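Local coordinates for putative potassium transport protein (PDB 4XTT), which probably gates potassium uptake as the cytosolic regulator of a Ktr channel, through an RCK C-terminal domain that binds the second messenger c-di-AMP, at residues Ser16-Lys21 against Leu69-His74; Ala38-Asn43 against Asn79-Asn84; Ile45-Gly50 against Ile61-Gly66. All coordinates share one frame; numbering follows the deposited sequence.

Contact 1: Ser16-Lys21 against Leu69-His74; sequences SIVELK and LIMIGH
I17 pairs with I72, and E19 with I70, where strand 15-21 runs antiparallel to strand 68-72 in the sheet of the RCK C domain. Strand 15-21 lies at one border of this sheet within the chain. The axes of the pieces 16-21 and 69-72 approach to 4.7 Å.

Backbone bonds set the register. V18 and M71 form a hydrogen-bonded pair that is closed in both directions: V18 N donates to M71 O, and M71 N to V18 O. L20 and L69 are paired in the same way. At the S16 end the ladder continues as a weak hydrogen bond, S16 N to G73 O, 3.4 Å. I17 and E19 sit in the non-hydrogen-bonded pairs between these.

One face carries I17, E19, I70 and I72. I17 CG2 meets I70 CG2 at 3.8 Å, and I17 CG1 lies against I72 CG1 at 3.7 Å. The E19 side chain lies alongside that of I70, CG near CG1. L9 of helix 3-11 and Y8 of the second subunit also pack on I17.

V18, L20, L69 and M71 take the other face, where helix 75-83 packs. S16 OG bonds to D75 there. M71 extends through CG and then bends at the sulfur (chi3 -52°). This bend turns CE toward strand 15-21, 4.0 Å from L20 CB and 4.3 Å from V18 CG1.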
loop_
_atom_site.group_PDB
_atom_site.type_symbol
_atom_site.label_atom_id
_atom_site.label_comp_id
_atom_site.label_asym_id
_atom_site.label_seq_id
_atom_site.Cartn_x
_atom_site.Cartn_y
_atom_site.Cartn_z
ATOM N N SER A 16 3.748 11.560 1.468
ATOM C CA SER A 16 2.374 11.995 1.706
ATOM C C SER A 16 1.348 11.010 1.141
ATOM O O SER A 16 1.652 10.260 0.215
ATOM C CB SER A 16 2.153 13.397 1.127
ATOM O OG SER A 16 2.487 13.445 -0.244
ATOM N N ILE A 17 0.168 10.958 1.762
ATOM C CA ILE A 17 -0.949 10.195 1.207
ATOM C C ILE A 17 -1.882 11.114 0.440
ATOM O O ILE A 17 -2.301 12.159 0.927
ATOM C CB ILE A 17 -1.773 9.457 2.276
ATOM C CG1 ILE A 17 -1.006 8.254 2.798
ATOM C CG2 ILE A 17 -3.038 8.883 1.677
ATOM C CD1 ILE A 17 -1.834 7.365 3.718
ATOM N N VAL A 18 -2.163 10.723 -0.793
ATOM C CA VAL A 18 -2.917 11.549 -1.710
ATOM C C VAL A 18 -4.040 10.720 -2.298
ATOM O O VAL A 18 -3.876 9.530 -2.573
ATOM C CB VAL A 18 -2.019 12.110 -2.838
ATOM C CG1 VAL A 18 -2.853 12.817 -3.892
ATOM C CG2 VAL A 18 -0.963 13.052 -2.255
ATOM N N GLU A 19 -5.203 11.333 -2.436
ATOM C CA GLU A 19 -6.303 10.729 -3.165
ATOM C C GLU A 19 -6.361 11.211 -4.608
ATOM O O GLU A 19 -6.113 12.380 -4.895
ATOM C CB GLU A 19 -7.618 11.003 -2.450
ATOM C CG GLU A 19 -7.902 10.010 -1.346
ATOM C CD GLU A 19 -9.148 10.359 -0.576
ATOM O OE1 GLU A 19 -9.999 11.089 -1.129
ATOM O OE2 GLU A 19 -9.293 9.863 0.561
ATOM N N LEU A 20 -6.704 10.307 -5.516
ATOM C CA LEU A 20 -6.798 10.661 -6.926
ATOM C C LEU A 20 -8.021 10.002 -7.553
ATOM O O LEU A 20 -8.135 8.778 -7.586
ATOM C CB LEU A 20 -5.535 10.240 -7.676
ATOM C CG LEU A 20 -5.561 10.586 -9.162
ATOM C CD1 LEU A 20 -5.576 12.095 -9.329
ATOM C CD2 LEU A 20 -4.388 9.971 -9.899
ATOM N N LYS A 21 -8.921 10.830 -8.073
ATOM C CA LYS A 21 -10.180 10.345 -8.619
ATOM C C LYS A 21 -9.959 9.868 -10.047
ATOM O O LYS A 21 -9.251 10.511 -10.823
ATOM C CB LYS A 21 -11.242 11.447 -8.557
ATOM C CG LYS A 21 -12.627 11.052 -9.073
ATOM C CD LYS A 21 -13.728 11.797 -8.318
ATOM C CE LYS A 21 -13.307 13.230 -7.996
ATOM N NZ LYS A 21 -14.250 13.933 -7.082
ATOM N N LEU A 69 -8.425 6.453 -5.897
ATOM C CA LEU A 69 -7.239 5.699 -5.514
ATOM C C LEU A 69 -6.582 6.382 -4.326
ATOM O O LEU A 69 -6.302 7.580 -4.364
ATOM C CB LEU A 69 -6.239 5.572 -6.673
ATOM C CG LEU A 69 -6.769 5.095 -8.027
ATOM C CD1 LEU A 69 -5.624 4.811 -8.973
ATOM C CD2 LEU A 69 -7.648 3.865 -7.882
ATOM N N ILE A 70 -6.341 5.622 -3.265
ATOM C CA ILE A 70 -5.645 6.166 -2.113
ATOM C C ILE A 70 -4.174 5.757 -2.206
ATOM O O ILE A 70 -3.819 4.584 -2.040
ATOM C CB ILE A 70 -6.275 5.683 -0.799
ATOM C CG1 ILE A 70 -7.787 5.909 -0.834
ATOM C CG2 ILE A 70 -5.654 6.397 0.380
ATOM C CD1 ILE A 70 -8.504 5.489 0.428
ATOM N N MET A 71 -3.314 6.735 -2.464
ATOM C CA MET A 71 -1.934 6.430 -2.805
ATOM C C MET A 71 -0.971 6.932 -1.751
ATOM O O MET A 71 -1.198 7.965 -1.116
ATOM C CB MET A 71 -1.571 7.047 -4.149
ATOM C CG MET A 71 -2.533 6.732 -5.260
ATOM S SD MET A 71 -2.074 7.611 -6.760
ATOM C CE MET A 71 -1.940 9.272 -6.109
ATOM N N ILE A 72 0.128 6.210 -1.597
ATOM C CA ILE A 72 1.167 6.605 -0.671
ATOM C C ILE A 72 2.524 6.410 -1.341
ATOM O O ILE A 72 2.769 5.387 -1.983
ATOM C CB ILE A 72 1.032 5.810 0.647
ATOM C CG1 ILE A 72 1.989 6.329 1.709
ATOM C CG2 ILE A 72 1.234 4.319 0.418
ATOM C CD1 ILE A 72 1.728 5.701 3.056
ATOM N N GLY A 73 3.391 7.411 -1.216
ATOM C CA GLY A 73 4.694 7.388 -1.858
ATOM C C GLY A 73 5.412 8.726 -1.768
ATOM O O GLY A 73 4.943 9.660 -1.111
ATOM N N HIS A 74 6.567 8.810 -2.418
ATOM C CA HIS A 74 7.350 10.038 -2.448
ATOM C C HIS A 74 6.628 11.099 -3.271
ATOM O O HIS A 74 5.992 10.774 -4.274
ATOM C CB HIS A 74 8.742 9.754 -3.022
ATOM C CG HIS A 74 9.730 10.854 -2.799
ATOM N ND1 HIS A 74 9.783 11.981 -3.596
ATOM C CD2 HIS A 74 10.715 10.998 -1.883
ATOM C CE1 HIS A 74 10.752 12.769 -3.174
ATOM N NE2 HIS A 74 11.335 12.199 -2.134
#

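Contact 2: Ala38-Asn43 against Asn79-Asn84; sequences AQYGIN and NRFEKN. With 2BA ((2R,3R,3aS,5R,7aR,9R,10R,10aS,12R,14aR)-2,9-bis(6-amino-9H-purin-9-yl)octahydro-2H,7H-difuro[3,2-d:3',2'-j][1,3,7,9,2,8 ]tetraoxadiphosphacyclododecine-3,5,10,12-tetrol 5,12-dioxide), chain C.
The C-terminal helix 75-83 packs here, through Y40, I42, R80 and F81, on the end of the short helix 36-40 and the turn that follows it. A38, I42 and N43 of the 38-43 segment belong to the c-di-AMP pocket.

Y40 and F81 form a T-shaped pair. The edge of F81 points at the face of Y40, with centroids 5.0 Å apart and planes at 71°. F81 CD1 sits over the rim of the tyrosine ring, 3.5 Å from Y40 CE2. F81 CB lies over the same ring, 3.9 Å from its centroid, as a CH-pi contact. I42 holds F81 from another direction: its CD1 comes within 3.5 Å of F81 CB. I42 CG1 is anti to the carbonyl carbon (chi1 -58°) and the chain beyond is extended, which carries CD1 to the helix. L20 and M71 of the sheet also pack on F81.

R80 bends at chi2 and chi3, bringing CD and NH1 near Y40 CD1. NH1 makes a weak hydrogen bond to Q39 O, 3.3 Å long and bent to 120°. The stronger partner of this guanidinium is D77, through a salt bridge at NH2. At the end of the helix, N84 ND2 bonds back to R80 O.

On the ligand side, A38 N donates to the ribose hydroxyl O2'1 of c-di-AMP at 3.1 Å. The union of the two segments is mainly apolar and aromatic, through Y40, I42 and F81; its one polar bond is weak. Toward the nucleotide, segment 38-43 adds one backbone N-H to a polar grip shared by R37, D35 and I44.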
loop_
_atom_site.group_PDB
_atom_site.type_symbol
_atom_site.label_atom_id
_atom_site.label_comp_id
_atom_site.label_asym_id
_atom_site.label_seq_id
_atom_site.Cartn_x
_atom_site.Cartn_y
_atom_site.Cartn_z
ATOM N N ALA A 38 5.481 -0.586 -10.184
ATOM C CA ALA A 38 6.690 -0.903 -10.929
ATOM C C ALA A 38 7.199 0.294 -11.724
ATOM O O ALA A 38 8.390 0.384 -12.009
ATOM C CB ALA A 38 6.445 -2.089 -11.855
ATOM N N GLN A 39 6.311 1.240 -12.021
ATOM C CA GLN A 39 6.651 2.373 -12.884
ATOM C C GLN A 39 6.935 3.653 -12.113
ATOM O O GLN A 39 7.698 4.495 -12.577
ATOM C CB GLN A 39 5.514 2.669 -13.877
ATOM C CG GLN A 39 5.467 1.812 -15.134
ATOM C CD GLN A 39 6.685 1.992 -16.031
ATOM O OE1 GLN A 39 6.855 3.026 -16.684
ATOM N NE2 GLN A 39 7.533 0.974 -16.075
ATOM N N TYR A 40 6.342 3.801 -10.933
ATOM C CA TYR A 40 6.423 5.069 -10.213
ATOM C C TYR A 40 6.892 4.885 -8.768
ATOM O O TYR A 40 7.379 5.818 -8.142
ATOM C CB TYR A 40 5.064 5.783 -10.218
ATOM C CG TYR A 40 4.536 6.159 -11.588
ATOM C CD1 TYR A 40 4.839 7.389 -12.159
ATOM C CD2 TYR A 40 3.714 5.293 -12.299
ATOM C CE1 TYR A 40 4.355 7.736 -13.407
ATOM C CE2 TYR A 40 3.224 5.637 -13.548
ATOM C CZ TYR A 40 3.547 6.856 -14.094
ATOM O OH TYR A 40 3.061 7.195 -15.336
ATOM N N GLY A 41 6.760 3.678 -8.240
ATOM C CA GLY A 41 7.151 3.431 -6.867
ATOM C C GLY A 41 6.035 3.804 -5.910
ATOM O O GLY A 41 6.261 3.932 -4.704
ATOM N N ILE A 42 4.830 3.972 -6.452
ATOM C CA ILE A 42 3.672 4.368 -5.659
ATOM C C ILE A 42 2.925 3.138 -5.176
ATOM O O ILE A 42 2.786 2.163 -5.916
ATOM C CB ILE A 42 2.715 5.263 -6.476
ATOM C CG1 ILE A 42 3.445 6.509 -6.978
ATOM C CG2 ILE A 42 1.497 5.671 -5.660
ATOM C CD1 ILE A 42 2.563 7.435 -7.779
ATOM N N ASN A 43 2.450 3.181 -3.936
ATOM C CA ASN A 43 1.640 2.101 -3.399
ATOM C C ASN A 43 0.183 2.526 -3.266
ATOM O O ASN A 43 -0.120 3.574 -2.687
ATOM C CB ASN A 43 2.184 1.657 -2.048
ATOM C CG ASN A 43 1.402 0.501 -1.450
ATOM O OD1 ASN A 43 0.903 -0.364 -2.168
ATOM N ND2 ASN A 43 1.308 0.472 -0.124
ATOM N N ASN A 79 3.625 13.081 -7.822
ATOM C CA ASN A 79 3.449 14.210 -8.733
ATOM C C ASN A 79 3.657 13.820 -10.199
ATOM O O ASN A 79 2.992 14.335 -11.093
ATOM C CB ASN A 79 4.394 15.338 -8.340
ATOM C CG ASN A 79 4.266 16.544 -9.238
ATOM O OD1 ASN A 79 3.517 17.472 -8.937
ATOM N ND2 ASN A 79 5.026 16.561 -10.331
ATOM N N ARG A 80 4.573 12.896 -10.441
ATOM C CA ARG A 80 4.842 12.434 -11.793
ATOM C C ARG A 80 3.699 11.591 -12.344
ATOM O O ARG A 80 3.328 11.725 -13.509
ATOM C CB ARG A 80 6.149 11.653 -11.818
ATOM C CG ARG A 80 6.789 11.502 -13.183
ATOM C CD ARG A 80 7.440 10.152 -13.212
ATOM N NE ARG A 80 8.213 9.991 -11.983
ATOM C CZ ARG A 80 8.674 8.834 -11.513
ATOM N NH1 ARG A 80 8.420 7.695 -12.153
ATOM N NH2 ARG A 80 9.362 8.818 -10.377
ATOM N N PHE A 81 3.135 10.731 -11.505
ATOM C CA PHE A 81 2.010 9.907 -11.924
ATOM C C PHE A 81 0.785 10.761 -12.225
ATOM O O PHE A 81 0.075 10.516 -13.200
ATOM C CB PHE A 81 1.675 8.877 -10.850
ATOM C CG PHE A 81 0.449 8.062 -11.149
ATOM C CD1 PHE A 81 0.426 7.183 -12.223
ATOM C CD2 PHE A 81 -0.674 8.160 -10.346
ATOM C CE1 PHE A 81 -0.702 6.424 -12.500
ATOM C CE2 PHE A 81 -1.802 7.402 -10.610
ATOM C CZ PHE A 81 -1.812 6.527 -11.692
ATOM N N GLU A 82 0.566 11.782 -11.399
ATOM C CA GLU A 82 -0.582 12.666 -11.557
ATOM C C GLU A 82 -0.517 13.481 -12.837
ATOM O O GLU A 82 -1.541 13.742 -13.462
ATOM C CB GLU A 82 -0.694 13.615 -10.365
ATOM C CG GLU A 82 -1.116 12.953 -9.082
ATOM C CD GLU A 82 -1.174 13.927 -7.927
ATOM O OE1 GLU A 82 -1.061 15.144 -8.180
ATOM O OE2 GLU A 82 -1.327 13.480 -6.769
ATOM N N LYS A 83 0.690 13.841 -13.251
ATOM C CA LYS A 83 0.857 14.709 -14.404
ATOM C C LYS A 83 0.723 13.927 -15.698
ATOM O O LYS A 83 0.407 14.493 -16.742
ATOM C CB LYS A 83 2.205 15.432 -14.327
ATOM C CG LYS A 83 2.080 16.853 -13.785
ATOM C CD LYS A 83 1.517 16.849 -12.364
ATOM C CE LYS A 83 1.475 18.245 -11.763
ATOM N NZ LYS A 83 1.019 18.197 -10.343
ATOM N N ASN A 84 0.931 12.618 -15.621
ATOM C CA ASN A 84 0.766 11.763 -16.791
ATOM C C ASN A 84 -0.692 11.362 -16.984
ATOM O O ASN A 84 -1.001 10.482 -17.781
ATOM C CB ASN A 84 1.643 10.519 -16.676
ATOM C CG ASN A 84 3.101 10.806 -16.994
ATOM O OD1 ASN A 84 3.587 10.484 -18.076
ATOM N ND2 ASN A 84 3.802 11.417 -16.049
HETATM P P 2BA C . 5.213 -4.979 -8.721
HETATM O O1P 2BA C . 5.306 -3.731 -7.931
HETATM O O2P 2BA C . 6.552 -5.205 -9.351
HETATM O "O5'" 2BA C . 4.919 -6.201 -7.723
HETATM C "C5'" 2BA C . 4.787 -7.529 -8.262
HETATM C "C4'" 2BA C . 4.287 -8.437 -7.210
HETATM O "O4'" 2BA C . 5.053 -8.299 -5.933
HETATM C "C3'" 2BA C . 2.906 -8.092 -6.886
HETATM O "O3'" 2BA C . 1.999 -8.858 -7.725
HETATM C "C2'" 2BA C . 2.721 -8.479 -5.502
HETATM O "O2'" 2BA C . 2.332 -9.878 -5.409
HETATM C "C1'" 2BA C . 4.035 -8.267 -4.858
HETATM N N9 2BA C . 4.073 -7.011 -4.254
HETATM C C8 2BA C . 4.742 -6.163 -4.779
HETATM N N7 2BA C . 4.661 -5.012 -4.053
HETATM C C5 2BA C . 3.735 -5.467 -2.960
HETATM C C6 2BA C . 3.127 -4.970 -1.817
HETATM N N6 2BA C . 3.367 -3.640 -1.466
HETATM N N1 2BA C . 2.321 -5.710 -1.039
HETATM C C2 2BA C . 2.078 -6.960 -1.341
HETATM N N3 2BA C . 2.606 -7.523 -2.412
HETATM C C4 2BA C . 3.429 -6.844 -3.241
HETATM P P1 2BA C . 0.679 -8.090 -8.235
HETATM O O1P1 2BA C . -0.098 -7.757 -7.010
HETATM O O2P1 2BA C . -0.122 -9.045 -9.053
HETATM O "O5'1" 2BA C . 0.872 -6.717 -9.038
HETATM C "C5'1" 2BA C . 1.655 -6.666 -10.220
HETATM C "C4'1" 2BA C . 1.892 -5.242 -10.540
HETATM O "O4'1" 2BA C . 0.613 -4.483 -10.497
HETATM C "C3'1" 2BA C . 2.750 -4.624 -9.516
HETATM O "O3'1" 2BA C . 4.150 -4.706 -9.884
HETATM C "C2'1" 2BA C . 2.343 -3.230 -9.451
HETATM O "O2'1" 2BA C . 3.071 -2.485 -10.458
HETATM C "C1'1" 2BA C . 0.903 -3.219 -9.763
HETATM N N91 2BA C . 0.138 -3.159 -8.582
HETATM C C81 2BA C . -0.524 -4.132 -8.251
HETATM N N71 2BA C . -1.205 -3.913 -7.081
HETATM C C51 2BA C . -0.726 -2.501 -6.838
HETATM C C61 2BA C . -0.913 -1.495 -5.884
HETATM N N61 2BA C . -1.769 -1.729 -4.767
HETATM N N11 2BA C . -0.326 -0.326 -5.967
HETATM C C21 2BA C . 0.480 -0.036 -6.980
HETATM N N31 2BA C . 0.740 -0.912 -7.959
HETATM C C41 2BA C . 0.170 -2.144 -7.941
#

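Contact 3: Ile45-Gly50 against Ile61-Gly66; sequences IAIKRG and INLEIG
I61 opens the 61-66 segment, part of the loop between strands 52-55 and 68-72, and meets R49 at the end of strand 43-49. The I61 side chain comes toward R49 from the opposite direction. Its CD1 ends 3.6 Å from R49 NH1, at the edge of the guanidinium and near its plane. I61 CG1 sits between the backbone N and the carbonyl carbon (chi1 71°), and the straight chain beyond it carries CD1 to the arginine.

L63 comes next and makes the apolar part of the contact. Its CD2 lies 3.7 Å from I47 CD1, and the two side chains meet at a slant. Both residues are buried, and both also pack on L69 of the neighbouring strand. M26 touches L63 as well, and P57 touches I47.

E64 brings the negative charge to meet R49. Its side chain crosses that of R49 at about a right angle, and E64 OE1 lies 3.3 Å from R49 NH2. The oxygen stands well out of the guanidinium plane, and the two flat groups are turned 50° apart. The attraction in this salt bridge is electrostatic, without the aim of a hydrogen bond. R49 is bent at chi2 and chi3, which swings its end toward the loop. Its stronger polar partner is D67, which salt-bridges NH2 through OD2. That same carboxylate oxygen accepts a hydrogen bond from E64 N, so D67 joins the arginine to the loop backbone.

G66 closes the segment. It passes beside K48 without a hydrogen bond between them. Its positive phi (91°) turns the chain just before strand 68-72. The arrangement is a connection between strands 52-55 and 68-72 folding back on the end of strand 43-49, within the antiparallel sheet of the RCK C domain.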
loop_
_atom_site.group_PDB
_atom_site.type_symbol
_atom_site.label_atom_id
_atom_site.label_comp_id
_atom_site.label_asym_id
_atom_site.label_seq_id
_atom_site.Cartn_x
_atom_site.Cartn_y
_atom_site.Cartn_z
ATOM N N ILE A 45 -3.036 1.735 -1.462
ATOM C CA ILE A 45 -3.452 1.054 -0.233
ATOM C C ILE A 45 -4.879 0.532 -0.381
ATOM O O ILE A 45 -5.213 -0.556 0.094
ATOM C CB ILE A 45 -3.356 1.997 0.992
ATOM C CG1 ILE A 45 -1.942 2.560 1.100
ATOM C CG2 ILE A 45 -3.723 1.273 2.267
ATOM C CD1 ILE A 45 -1.768 3.586 2.201
ATOM N N ALA A 46 -5.719 1.339 -1.021
ATOM C CA ALA A 46 -7.132 1.029 -1.184
ATOM C C ALA A 46 -7.759 1.860 -2.299
ATOM O O ALA A 46 -7.158 2.820 -2.795
ATOM C CB ALA A 46 -7.884 1.258 0.121
ATOM N N ILE A 47 -8.972 1.475 -2.682
ATOM C CA ILE A 47 -9.776 2.210 -3.655
ATOM C C ILE A 47 -11.100 2.566 -2.999
ATOM O O ILE A 47 -11.730 1.706 -2.378
ATOM C CB ILE A 47 -10.048 1.380 -4.944
ATOM C CG1 ILE A 47 -8.746 1.091 -5.694
ATOM C CG2 ILE A 47 -11.010 2.106 -5.871
ATOM C CD1 ILE A 47 -8.941 0.308 -6.989
ATOM N N LYS A 48 -11.525 3.821 -3.110
ATOM C CA LYS A 48 -12.852 4.188 -2.611
ATOM C C LYS A 48 -13.916 4.020 -3.678
ATOM O O LYS A 48 -13.958 4.762 -4.662
ATOM C CB LYS A 48 -12.900 5.626 -2.105
ATOM C CG LYS A 48 -12.299 5.837 -0.751
ATOM C CD LYS A 48 -12.961 7.020 -0.058
ATOM C CE LYS A 48 -14.440 6.731 0.230
ATOM N NZ LYS A 48 -15.053 7.693 1.203
ATOM N N ARG A 49 -14.778 3.034 -3.477
ATOM C CA ARG A 49 -15.891 2.806 -4.377
ATOM C C ARG A 49 -17.167 3.260 -3.671
ATOM O O ARG A 49 -17.606 2.660 -2.689
ATOM C CB ARG A 49 -15.980 1.342 -4.791
ATOM C CG ARG A 49 -17.041 1.079 -5.848
ATOM C CD ARG A 49 -16.401 0.762 -7.183
ATOM N NE ARG A 49 -15.724 -0.532 -7.153
ATOM C CZ ARG A 49 -14.855 -0.947 -8.070
ATOM N NH1 ARG A 49 -14.292 -2.143 -7.959
ATOM N NH2 ARG A 49 -14.547 -0.163 -9.095
ATOM N N GLY A 50 -17.757 4.329 -4.187
ATOM C CA GLY A 50 -18.845 5.001 -3.516
ATOM C C GLY A 50 -18.312 5.536 -2.206
ATOM O O GLY A 50 -17.446 6.413 -2.206
ATOM N N ILE A 61 -8.669 -5.771 -12.039
ATOM C CA ILE A 61 -9.996 -5.218 -12.288
ATOM C C ILE A 61 -9.871 -3.853 -12.940
ATOM O O ILE A 61 -8.945 -3.101 -12.647
ATOM C CB ILE A 61 -10.851 -5.097 -10.996
ATOM C CG1 ILE A 61 -10.324 -3.984 -10.077
ATOM C CG2 ILE A 61 -10.928 -6.439 -10.268
ATOM C CD1 ILE A 61 -11.203 -3.704 -8.863
ATOM N N ASN A 62 -10.801 -3.545 -13.836
ATOM C CA ASN A 62 -10.828 -2.248 -14.503
ATOM C C ASN A 62 -11.299 -1.155 -13.558
ATOM O O ASN A 62 -12.290 -1.317 -12.852
ATOM C CB ASN A 62 -11.705 -2.312 -15.750
ATOM C CG ASN A 62 -11.017 -3.024 -16.899
ATOM O OD1 ASN A 62 -9.881 -3.474 -16.765
ATOM N ND2 ASN A 62 -11.713 -3.163 -18.020
ATOM N N LEU A 63 -10.584 -0.036 -13.551
ATOM C CA LEU A 63 -10.980 1.090 -12.720
ATOM C C LEU A 63 -12.231 1.717 -13.307
ATOM O O LEU A 63 -12.296 1.995 -14.502
ATOM C CB LEU A 63 -9.861 2.132 -12.627
ATOM C CG LEU A 63 -8.506 1.716 -12.050
ATOM C CD1 LEU A 63 -7.522 2.858 -12.197
ATOM C CD2 LEU A 63 -8.615 1.291 -10.585
ATOM N N GLU A 64 -13.220 1.948 -12.453
ATOM C CA GLU A 64 -14.471 2.550 -12.884
ATOM C C GLU A 64 -14.453 4.039 -12.595
ATOM O O GLU A 64 -13.625 4.522 -11.819
ATOM C CB GLU A 64 -15.655 1.872 -12.191
ATOM C CG GLU A 64 -15.656 0.358 -12.367
ATOM C CD GLU A 64 -16.827 -0.320 -11.692
ATOM O OE1 GLU A 64 -17.397 0.273 -10.752
ATOM O OE2 GLU A 64 -17.180 -1.446 -12.105
ATOM N N ILE A 65 -15.369 4.761 -13.226
ATOM C CA ILE A 65 -15.461 6.199 -13.045
ATOM C C ILE A 65 -15.838 6.527 -11.597
ATOM O O ILE A 65 -16.731 5.912 -11.011
ATOM C CB ILE A 65 -16.494 6.816 -14.014
ATOM C CG1 ILE A 65 -16.407 6.155 -15.396
ATOM C CG2 ILE A 65 -16.291 8.309 -14.133
ATOM C CD1 ILE A 65 -17.439 5.053 -15.638
ATOM N N GLY A 66 -15.129 7.485 -11.015
ATOM C CA GLY A 66 -15.406 7.910 -9.658
ATOM C C GLY A 66 -14.612 7.168 -8.603
ATOM O O GLY A 66 -14.666 7.526 -7.423
#

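Contacts 1 and 3 share one sheet, because strands 68-72 and 43-49 are neighbours in it. I70 N and A46 O are 3.0 Å apart, a probable hydrogen bond. I72 N to N43 O, 2.9 Å, likewise probably joins contacts 1 and 2. Contact 2 lies on the face of contact 1 that carries L20 and M71. L20 CD2 comes within 3.7 Å of F81 CE2, and M71 CB packs on I42 CG2. The centres of contacts 2 and 3 are about 17 Å apart. Contact 2 touches c-di-AMP directly. The side chains of M71 and I47 stay about 7 and 8 Å from it. R37, D35 and I44 of both subunits are also hydrogen-bonded to the ligand.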